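Local coordinates for protein putative nucleotidyltransferase (Sulfolobus solfataricus P2, PDB 2RFF) that is a putative nucleotidyltransferase of the KNTase-like family, probably transferring a nucleotidyl group from a nucleoside triphosphate to an acceptor, at residues L18-F30 against Y72-Y84. Sequence-based numbering, arbitrary orientation. Where two conformers were deposited one is given.
With EDO (1,2-ethanediol), chain C.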
ATOM      1  N   LEU A  18      -4.125   9.181  -2.357  1.00 10.37           N
ATOM      2  CA  LEU A  18      -4.659   8.212  -3.292  1.00 11.45           C
ATOM      3  C   LEU A  18      -4.627   6.800  -2.688  1.00  9.90           C
ATOM      4  O   LEU A  18      -5.629   6.088  -2.790  1.00 11.67           O
ATOM      5  CB  LEU A  18      -3.907   8.214  -4.602  1.00 10.87           C
ATOM      6  CG  LEU A  18      -4.288   7.155  -5.639  1.00 12.58           C
ATOM      7  CD1 LEU A  18      -5.778   7.184  -5.985  1.00 15.69           C
ATOM      8  CD2 LEU A  18      -3.387   7.270  -6.833  1.00 14.34           C
ATOM      9  N   ALA A  19      -3.502   6.392  -2.049  1.00 11.24           N
ATOM     10  CA  ALA A  19      -3.375   5.094  -1.384  1.00 11.41           C
ATOM     11  C   ALA A  19      -4.457   4.968  -0.302  1.00 11.01           C
ATOM     12  O   ALA A  19      -5.074   3.901  -0.186  1.00 13.12           O
ATOM     13  CB  ALA A  19      -2.021   4.922  -0.816  1.00 13.93           C
ATOM     14  N   LYS A  20      -4.705   6.040   0.460  1.00 10.89           N
ATOM     15  CA  LYS A  20      -5.768   6.035   1.482  0.50 11.97           C
ATOM     16  C   LYS A  20      -7.128   5.712   0.867  1.00 11.87           C
ATOM     17  O   LYS A  20      -7.850   4.873   1.383  1.00 13.37           O
ATOM     18  CB  LYS A  20      -5.850   7.355   2.271  0.50 11.41           C
ATOM     19  CG  LYS A  20      -7.083   7.495   3.215  0.50 12.38           C
ATOM     20  CD  LYS A  20      -7.076   8.771   4.012  0.50 15.04           C
ATOM     21  CE  LYS A  20      -8.383   8.987   4.790  0.50 17.18           C
ATOM     22  NZ  LYS A  20      -8.666   7.969   5.851  0.50 19.61           N
ATOM     23  N   GLU A  21      -7.491   6.400  -0.231  1.00 14.04           N
ATOM     24  CA  GLU A  21      -8.763   6.158  -0.915  1.00 16.46           C
ATOM     25  C   GLU A  21      -8.885   4.697  -1.359  1.00 13.56           C
ATOM     26  O   GLU A  21      -9.919   4.060  -1.159  1.00 13.82           O
ATOM     27  CB  GLU A  21      -8.906   7.025  -2.151  1.00 18.07           C
ATOM     28  CG  GLU A  21      -9.045   8.497  -1.955  1.00 23.48           C
ATOM     29  CD  GLU A  21      -9.188   9.253  -3.307  1.00 25.11           C
ATOM     30  OE1 GLU A  21      -9.755   8.706  -4.301  1.00 31.09           O
ATOM     31  OE2 GLU A  21      -8.739  10.409  -3.368  1.00 35.39           O
ATOM     32  N   ILE A  22      -7.817   4.168  -1.957  1.00 12.32           N
ATOM     33  CA  ILE A  22      -7.822   2.783  -2.425  1.00 11.67           C
ATOM     34  C   ILE A  22      -8.007   1.840  -1.238  1.00 10.09           C
ATOM     35  O   ILE A  22      -8.818   0.915  -1.323  1.00 11.71           O
ATOM     36  CB  ILE A  22      -6.514   2.441  -3.213  1.00 12.29           C
ATOM     37  CG1 ILE A  22      -6.487   3.235  -4.543  1.00 13.17           C
ATOM     38  CG2 ILE A  22      -6.388   0.919  -3.490  1.00 12.38           C
ATOM     39  CD1 ILE A  22      -5.153   3.196  -5.294  1.00 13.56           C
ATOM     40  N   VAL A  23      -7.255   2.084  -0.155  1.00 10.52           N
ATOM     41  CA  VAL A  23      -7.317   1.205   1.061  1.00 10.44           C
ATOM     42  C   VAL A  23      -8.711   1.264   1.702  1.00 12.15           C
ATOM     43  O   VAL A  23      -9.232   0.245   2.134  1.00 12.32           O
ATOM     44  CB  VAL A  23      -6.204   1.528   2.072  1.00 10.47           C
ATOM     45  CG1 VAL A  23      -6.452   0.770   3.380  1.00 11.98           C
ATOM     46  CG2 VAL A  23      -4.828   1.205   1.411  1.00  9.82           C
ATOM     47  N   GLU A  24      -9.314   2.448   1.751  1.00 12.25           N
ATOM     48  CA  GLU A  24     -10.686   2.583   2.288  1.00 12.94           C
ATOM     49  C   GLU A  24     -11.664   1.672   1.573  1.00 12.94           C
ATOM     50  O   GLU A  24     -12.474   1.007   2.199  1.00 12.84           O
ATOM     51  CB  GLU A  24     -11.190   4.038   2.170  1.00 14.42           C
ATOM     52  CG  GLU A  24     -10.543   4.913   3.195  1.00 18.58           C
ATOM     53  CD  GLU A  24     -10.914   6.379   3.122  1.00 19.71           C
ATOM     54  OE1 GLU A  24     -11.203   6.901   2.005  1.00 23.58           O
ATOM     55  OE2 GLU A  24     -10.876   7.009   4.222  1.00 26.74           O
ATOM     56  N   GLU A  25     -11.538   1.613   0.259  1.00 12.39           N
ATOM     57  CA  GLU A  25     -12.419   0.803  -0.553  1.00 12.49           C
ATOM     58  C   GLU A  25     -12.161  -0.679  -0.345  1.00 11.37           C
ATOM     59  O   GLU A  25     -13.083  -1.446  -0.132  1.00 11.03           O
ATOM     60  CB  GLU A  25     -12.289   1.157  -2.037  1.00 13.04           C
ATOM     61  CG  GLU A  25     -12.730   2.570  -2.322  1.00 14.20           C
ATOM     62  CD  GLU A  25     -12.475   2.987  -3.729  1.00 16.15           C
ATOM     63  OE1 GLU A  25     -12.155   2.158  -4.589  1.00 17.92           O
ATOM     64  OE2 GLU A  25     -12.606   4.187  -3.996  1.00 22.64           O
ATOM     65  N   VAL A  26     -10.896  -1.079  -0.428  1.00 10.70           N
ATOM     66  CA  VAL A  26     -10.483  -2.495  -0.187  1.00 10.59           C
ATOM     67  C   VAL A  26     -10.840  -2.967   1.232  1.00 10.23           C
ATOM     68  O   VAL A  26     -11.456  -4.014   1.386  1.00 11.23           O
ATOM     69  CB  VAL A  26      -9.011  -2.749  -0.543  1.00 12.17           C
ATOM     70  CG1 VAL A  26      -8.621  -4.220  -0.283  1.00 12.22           C
ATOM     71  CG2 VAL A  26      -8.742  -2.360  -1.992  1.00 12.94           C
ATOM     72  N   ALA A  27     -10.550  -2.145   2.234  1.00 12.08           N
ATOM     73  CA  ALA A  27     -10.845  -2.501   3.646  1.00 10.68           C
ATOM     74  C   ALA A  27     -12.369  -2.680   3.884  1.00 11.55           C
ATOM     75  O   ALA A  27     -12.782  -3.517   4.616  1.00 10.83           O
ATOM     76  CB  ALA A  27     -10.290  -1.471   4.590  1.00 12.77           C
ATOM     77  N   SER A  28     -13.182  -1.892   3.196  1.00 12.04           N
ATOM     78  CA  SER A  28     -14.662  -1.996   3.304  0.50 12.62           C
ATOM     79  C   SER A  28     -15.200  -3.232   2.578  1.00 12.60           C
ATOM     80  O   SER A  28     -16.296  -3.702   2.892  1.00 14.83           O
ATOM     81  CB  SER A  28     -15.367  -0.738   2.786  0.50 12.84           C
ATOM     82  OG  SER A  28     -15.390  -0.665   1.366  0.50 13.03           O
ATOM     83  N   SER A  29     -14.441  -3.743   1.611  1.00 11.43           N
ATOM     84  CA  SER A  29     -14.817  -4.869   0.782  1.00 12.42           C
ATOM     85  C   SER A  29     -14.404  -6.244   1.277  1.00 10.96           C
ATOM     86  O   SER A  29     -15.044  -7.235   0.901  1.00 13.39           O
ATOM     87  CB  SER A  29     -14.294  -4.642  -0.644  1.00 12.58           C
ATOM     88  OG  SER A  29     -14.892  -3.506  -1.284  1.00 13.49           O
ATOM     89  N   PHE A  30     -13.321  -6.339   2.074  1.00 10.37           N
ATOM     90  CA  PHE A  30     -12.774  -7.568   2.558  1.00 13.11           C
ATOM     91  C   PHE A  30     -12.547  -7.498   4.053  1.00 14.05           C
ATOM     92  O   PHE A  30     -11.589  -6.870   4.503  1.00 12.97           O
ATOM     93  CB  PHE A  30     -11.490  -7.822   1.823  1.00 12.03           C
ATOM     94  CG  PHE A  30     -11.670  -7.960   0.342  1.00 12.98           C
ATOM     95  CD1 PHE A  30     -12.122  -9.145  -0.193  1.00 15.54           C
ATOM     96  CD2 PHE A  30     -11.446  -6.870  -0.520  1.00 14.20           C
ATOM     97  CE1 PHE A  30     -12.332  -9.257  -1.574  1.00 14.76           C
ATOM     98  CE2 PHE A  30     -11.666  -6.985  -1.882  1.00 12.09           C
ATOM     99  CZ  PHE A  30     -12.084  -8.187  -2.399  1.00 15.37           C
ATOM    100  N   TYR A  72      -6.806 -10.513  -8.682  1.00 15.28           N
ATOM    101  CA  TYR A  72      -8.237 -10.256  -8.991  1.00 15.98           C
ATOM    102  C   TYR A  72      -8.943  -9.664  -7.775  1.00 15.48           C
ATOM    103  O   TYR A  72      -9.891  -8.929  -7.949  1.00 17.22           O
ATOM    104  CB  TYR A  72      -8.906 -11.562  -9.459  1.00 19.03           C
ATOM    105  CG  TYR A  72     -10.295 -11.456 -10.114  1.00 19.86           C
ATOM    106  CD1 TYR A  72     -10.420 -10.988 -11.432  1.00 23.29           C
ATOM    107  CD2 TYR A  72     -11.475 -11.899  -9.454  1.00 22.45           C
ATOM    108  CE1 TYR A  72     -11.692 -10.929 -12.068  1.00 23.61           C
ATOM    109  CE2 TYR A  72     -12.761 -11.806 -10.079  1.00 21.19           C
ATOM    110  CZ  TYR A  72     -12.847 -11.349 -11.383  1.00 22.35           C
ATOM    111  OH  TYR A  72     -14.068 -11.256 -12.011  1.00 23.98           O
HETATM  112  N   MSE A  73      -8.479  -9.967  -6.543  1.00 14.05           N
HETATM  113  CA  MSE A  73      -9.102  -9.411  -5.317  0.50 13.98           C
HETATM  114  C   MSE A  73      -9.086  -7.893  -5.264  1.00 15.13           C
HETATM  115  O   MSE A  73     -10.051  -7.264  -4.830  1.00 15.65           O
HETATM  116  CB  MSE A  73      -8.399  -9.843  -4.013  0.50 13.15           C
HETATM  117  CG  MSE A  73      -8.295 -11.328  -3.707  0.50 12.72           C
HETATM  118 SE   MSE A  73      -7.435 -11.712  -2.053  0.38 14.93          SE
HETATM  119  CE  MSE A  73      -8.836 -10.987  -0.923  0.50 15.03           C
ATOM    120  N   VAL A  74      -7.975  -7.298  -5.686  1.00 15.87           N
ATOM    121  CA  VAL A  74      -7.796  -5.841  -5.612  1.00 15.10           C
ATOM    122  C   VAL A  74      -7.739  -5.101  -6.928  1.00 15.23           C
ATOM    123  O   VAL A  74      -7.883  -3.894  -6.928  1.00 16.25           O
ATOM    124  CB  VAL A  74      -6.539  -5.499  -4.756  1.00 15.07           C
ATOM    125  CG1 VAL A  74      -6.676  -6.152  -3.360  1.00 16.97           C
ATOM    126  CG2 VAL A  74      -5.214  -5.928  -5.427  1.00 12.70           C
ATOM    127  N   SER A  75      -7.555  -5.815  -8.039  1.00 16.07           N
ATOM    128  CA  SER A  75      -7.378  -5.208  -9.373  1.00 15.84           C
ATOM    129  C   SER A  75      -8.269  -4.049  -9.688  1.00 13.20           C
ATOM    130  O   SER A  75      -7.785  -2.979 -10.082  1.00 14.32           O
ATOM    131  CB  SER A  75      -7.586  -6.262 -10.462  1.00 17.51           C
ATOM    132  OG  SER A  75      -7.355  -5.678 -11.731  1.00 25.76           O
ATOM    133  N   ARG A  76      -9.568  -4.249  -9.493  1.00 12.82           N
ATOM    134  CA  ARG A  76     -10.527  -3.181  -9.845  1.00 13.94           C
ATOM    135  C   ARG A  76     -10.485  -1.904  -9.017  1.00 13.96           C
ATOM    136  O   ARG A  76     -11.035  -0.895  -9.434  1.00 15.30           O
ATOM    137  CB  ARG A  76     -11.970  -3.683  -9.916  1.00 15.53           C
ATOM    138  CG  ARG A  76     -12.653  -4.017  -8.637  1.00 19.50           C
ATOM    139  CD  ARG A  76     -14.119  -4.215  -8.955  1.00 20.19           C
ATOM    140  NE  ARG A  76     -14.779  -4.943  -7.891  1.00 23.94           N
ATOM    141  CZ  ARG A  76     -15.269  -4.416  -6.777  1.00 25.02           C
ATOM    142  NH1 ARG A  76     -15.162  -3.120  -6.499  1.00 25.41           N
ATOM    143  NH2 ARG A  76     -15.868  -5.229  -5.914  1.00 25.99           N
ATOM    144  N   PHE A  77      -9.840  -1.953  -7.862  1.00 13.85           N
ATOM    145  CA  PHE A  77      -9.677  -0.797  -7.007  1.00 13.04           C
ATOM    146  C   PHE A  77      -8.448   0.026  -7.348  1.00 15.77           C
ATOM    147  O   PHE A  77      -8.320   1.140  -6.852  1.00 16.72           O
ATOM    148  CB  PHE A  77      -9.532  -1.249  -5.547  1.00 13.04           C
ATOM    149  CG  PHE A  77     -10.710  -2.032  -5.028  1.00 12.86           C
ATOM    150  CD1 PHE A  77     -11.800  -1.405  -4.449  1.00 15.65           C
ATOM    151  CD2 PHE A  77     -10.689  -3.419  -5.054  1.00 13.63           C
ATOM    152  CE1 PHE A  77     -12.887  -2.156  -3.945  1.00 14.35           C
ATOM    153  CE2 PHE A  77     -11.751  -4.172  -4.571  1.00 16.17           C
ATOM    154  CZ  PHE A  77     -12.859  -3.532  -4.004  1.00 15.04           C
ATOM    155  N   ILE A  78      -7.544  -0.512  -8.170  1.00 14.32           N
ATOM    156  CA  ILE A  78      -6.282   0.138  -8.456  1.00 15.63           C
ATOM    157  C   ILE A  78      -6.465   1.156  -9.567  1.00 14.86           C
ATOM    158  O   ILE A  78      -7.094   0.854 -10.599  1.00 17.24           O
ATOM    159  CB  ILE A  78      -5.178  -0.883  -8.839  1.00 14.78           C
ATOM    160  CG1 ILE A  78      -4.977  -1.939  -7.756  1.00 15.10           C
ATOM    161  CG2 ILE A  78      -3.813  -0.203  -9.140  1.00 14.93           C
ATOM    162  CD1 ILE A  78      -4.627  -1.401  -6.326  1.00 18.38           C
ATOM    163  N   ARG A  79      -5.965   2.365  -9.331  1.00 15.03           N
ATOM    164  CA  ARG A  79      -5.958   3.461 -10.324  1.00 15.86           C
ATOM    165  C   ARG A  79      -4.828   4.412  -9.997  1.00 14.57           C
ATOM    166  O   ARG A  79      -4.249   4.330  -8.911  1.00 13.53           O
ATOM    167  CB  ARG A  79      -7.274   4.230 -10.426  1.00 18.12           C
ATOM    168  CG  ARG A  79      -7.658   5.049  -9.230  1.00 21.05           C
ATOM    169  CD  ARG A  79      -8.199   4.231  -8.121  1.00 24.35           C
ATOM    170  NE  ARG A  79      -8.872   5.127  -7.192  1.00 25.06           N
ATOM    171  CZ  ARG A  79      -9.659   4.748  -6.197  1.00 26.64           C
ATOM    172  NH1 ARG A  79      -9.860   3.458  -5.926  1.00 27.28           N
ATOM    173  NH2 ARG A  79     -10.224   5.689  -5.439  1.00 27.51           N
ATOM    174  N   GLY A  80      -4.479   5.262 -10.947  1.00 16.48           N
ATOM    175  CA  GLY A  80      -3.379   6.192 -10.781  1.00 15.45           C
ATOM    176  C   GLY A  80      -2.034   5.504 -10.924  1.00 14.58           C
ATOM    177  O   GLY A  80      -1.968   4.358 -11.326  1.00 15.50           O
ATOM    178  N   ASN A  81      -0.978   6.190 -10.507  1.00 14.80           N
ATOM    179  CA  ASN A  81       0.386   5.732 -10.670  1.00 15.04           C
ATOM    180  C   ASN A  81       0.730   4.865  -9.446  1.00 14.39           C
ATOM    181  O   ASN A  81       1.462   5.295  -8.549  1.00 14.09           O
ATOM    182  CB  ASN A  81       1.265   6.983 -10.757  1.00 18.21           C
ATOM    183  CG  ASN A  81       2.635   6.681 -11.168  1.00 23.16           C
ATOM    184  OD1 ASN A  81       2.857   5.702 -11.871  1.00 26.97           O
ATOM    185  ND2 ASN A  81       3.592   7.533 -10.766  1.00 27.75           N
ATOM    186  N   VAL A  82       0.138   3.671  -9.439  1.00 13.81           N
ATOM    187  CA  VAL A  82       0.152   2.752  -8.305  1.00 13.03           C
ATOM    188  C   VAL A  82       0.524   1.352  -8.753  1.00 13.20           C
ATOM    189  O   VAL A  82       0.086   0.867  -9.772  1.00 14.02           O
ATOM    190  CB  VAL A  82      -1.294   2.687  -7.647  1.00 10.53           C
ATOM    191  CG1 VAL A  82      -1.369   1.571  -6.567  1.00 13.77           C
ATOM    192  CG2 VAL A  82      -1.656   4.020  -7.003  1.00 12.18           C
ATOM    193  N   ASP A  83       1.354   0.676  -7.982  1.00 11.96           N
ATOM    194  CA  ASP A  83       1.610  -0.766  -8.180  1.00 12.33           C
ATOM    195  C   ASP A  83       1.388  -1.419  -6.847  1.00  9.65           C
ATOM    196  O   ASP A  83       1.296  -0.733  -5.828  1.00  9.65           O
ATOM    197  CB  ASP A  83       2.976  -1.049  -8.787  1.00 11.06           C
ATOM    198  CG  ASP A  83       3.062  -2.435  -9.464  1.00 14.44           C
ATOM    199  OD1 ASP A  83       2.079  -3.183  -9.494  1.00 16.74           O
ATOM    200  OD2 ASP A  83       4.117  -2.758 -10.044  1.00 19.49           O
ATOM    201  N   TYR A  84       1.200  -2.730  -6.877  1.00 10.38           N
ATOM    202  CA  TYR A  84       0.834  -3.437  -5.651  1.00 10.35           C
ATOM    203  C   TYR A  84       1.304  -4.880  -5.569  1.00 10.28           C
ATOM    204  O   TYR A  84       1.670  -5.494  -6.567  1.00 11.14           O
ATOM    205  CB  TYR A  84      -0.725  -3.353  -5.509  1.00 13.14           C
ATOM    206  CG  TYR A  84      -1.438  -4.205  -6.512  1.00 13.68           C
ATOM    207  CD1 TYR A  84      -1.754  -3.709  -7.770  1.00 15.26           C
ATOM    208  CD2 TYR A  84      -1.738  -5.547  -6.236  1.00 15.89           C
ATOM    209  CE1 TYR A  84      -2.383  -4.519  -8.718  1.00 15.71           C
ATOM    210  CE2 TYR A  84      -2.356  -6.362  -7.178  1.00 15.81           C
ATOM    211  CZ  TYR A  84      -2.693  -5.833  -8.412  1.00 18.33           C
ATOM    212  OH  TYR A  84      -3.296  -6.646  -9.338  1.00 20.13           O
TER
HETATM  213  C1  EDO C 112       1.266  -7.603  -9.269  1.00 32.81           C
HETATM  214  O1  EDO C 112       1.357  -8.883  -9.933  1.00 32.36           O
HETATM  215  C2  EDO C 112       0.350  -6.594  -9.971  1.00 30.92           C
HETATM  216  O2  EDO C 112       0.916  -6.019 -11.163  1.00 31.67           O
HETATM  217  O   HOH W   1      -9.022   8.140  -7.500  1.00 37.00           O
HETATM  218  O   HOH W   2     -16.569  -3.490  -3.555  1.00 27.09           O
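The guanidinium of R79 lies over residues 18-29 of helix 6-29 and holds two glutamates one helical turn apart together with a carbonyl of its own segment. The contact lies in the small alpha/beta nucleotidyltransferase fold, where helix 6-29 packs on the mixed sheet and 72-84 leads from the end of helix 67-74 into edge strand 82-88. R79 grips E25 end-on: NH1 reaches OE1 at 3.0 Å and NH2 reaches OE2 at 3.2 Å. The two flat groups are near parallel (26° apart) but stepped, not coplanar, so both nitrogens meet their oxygens from above the carboxylate plane, about 45° out of it. NH2 also donates to E21 OE1 on its anti side, in a longer, more bent bond of 3.3 Å. The chain gets there by turning sharply at chi2 (-77°), and a bond from NH1 to F77 O (2.9 Å) probably fixes the rotation of the group. Beneath it, I22 CG1 lies over one guanidinium face, toward its rim, so the charged group rests on an apolar side chain.

The apolar layer continues along the helix. L18 CD2 and I22 CD1 both meet V82 CG2, and L18 and I22 also border R79 O, a buried carbonyl oxygen with no hydrogen-bonding partner. The F77 ring has V26 CG2 over one face, a CH-pi contact 4.0 Å from the centroid, and, toward the rim of the opposite face, CG of its neighbour R76. E25 CB and S29 OG approach the same ring obliquely. On the other side of the helix, V23 and A27 pack against strands 33-39 and 98-103. Just past the C-terminal end of the helix, F30 CZ comes to 3.3 Å from M73 O, while the ring edge, at CE2, meets F77 CE2 at 3.9 Å.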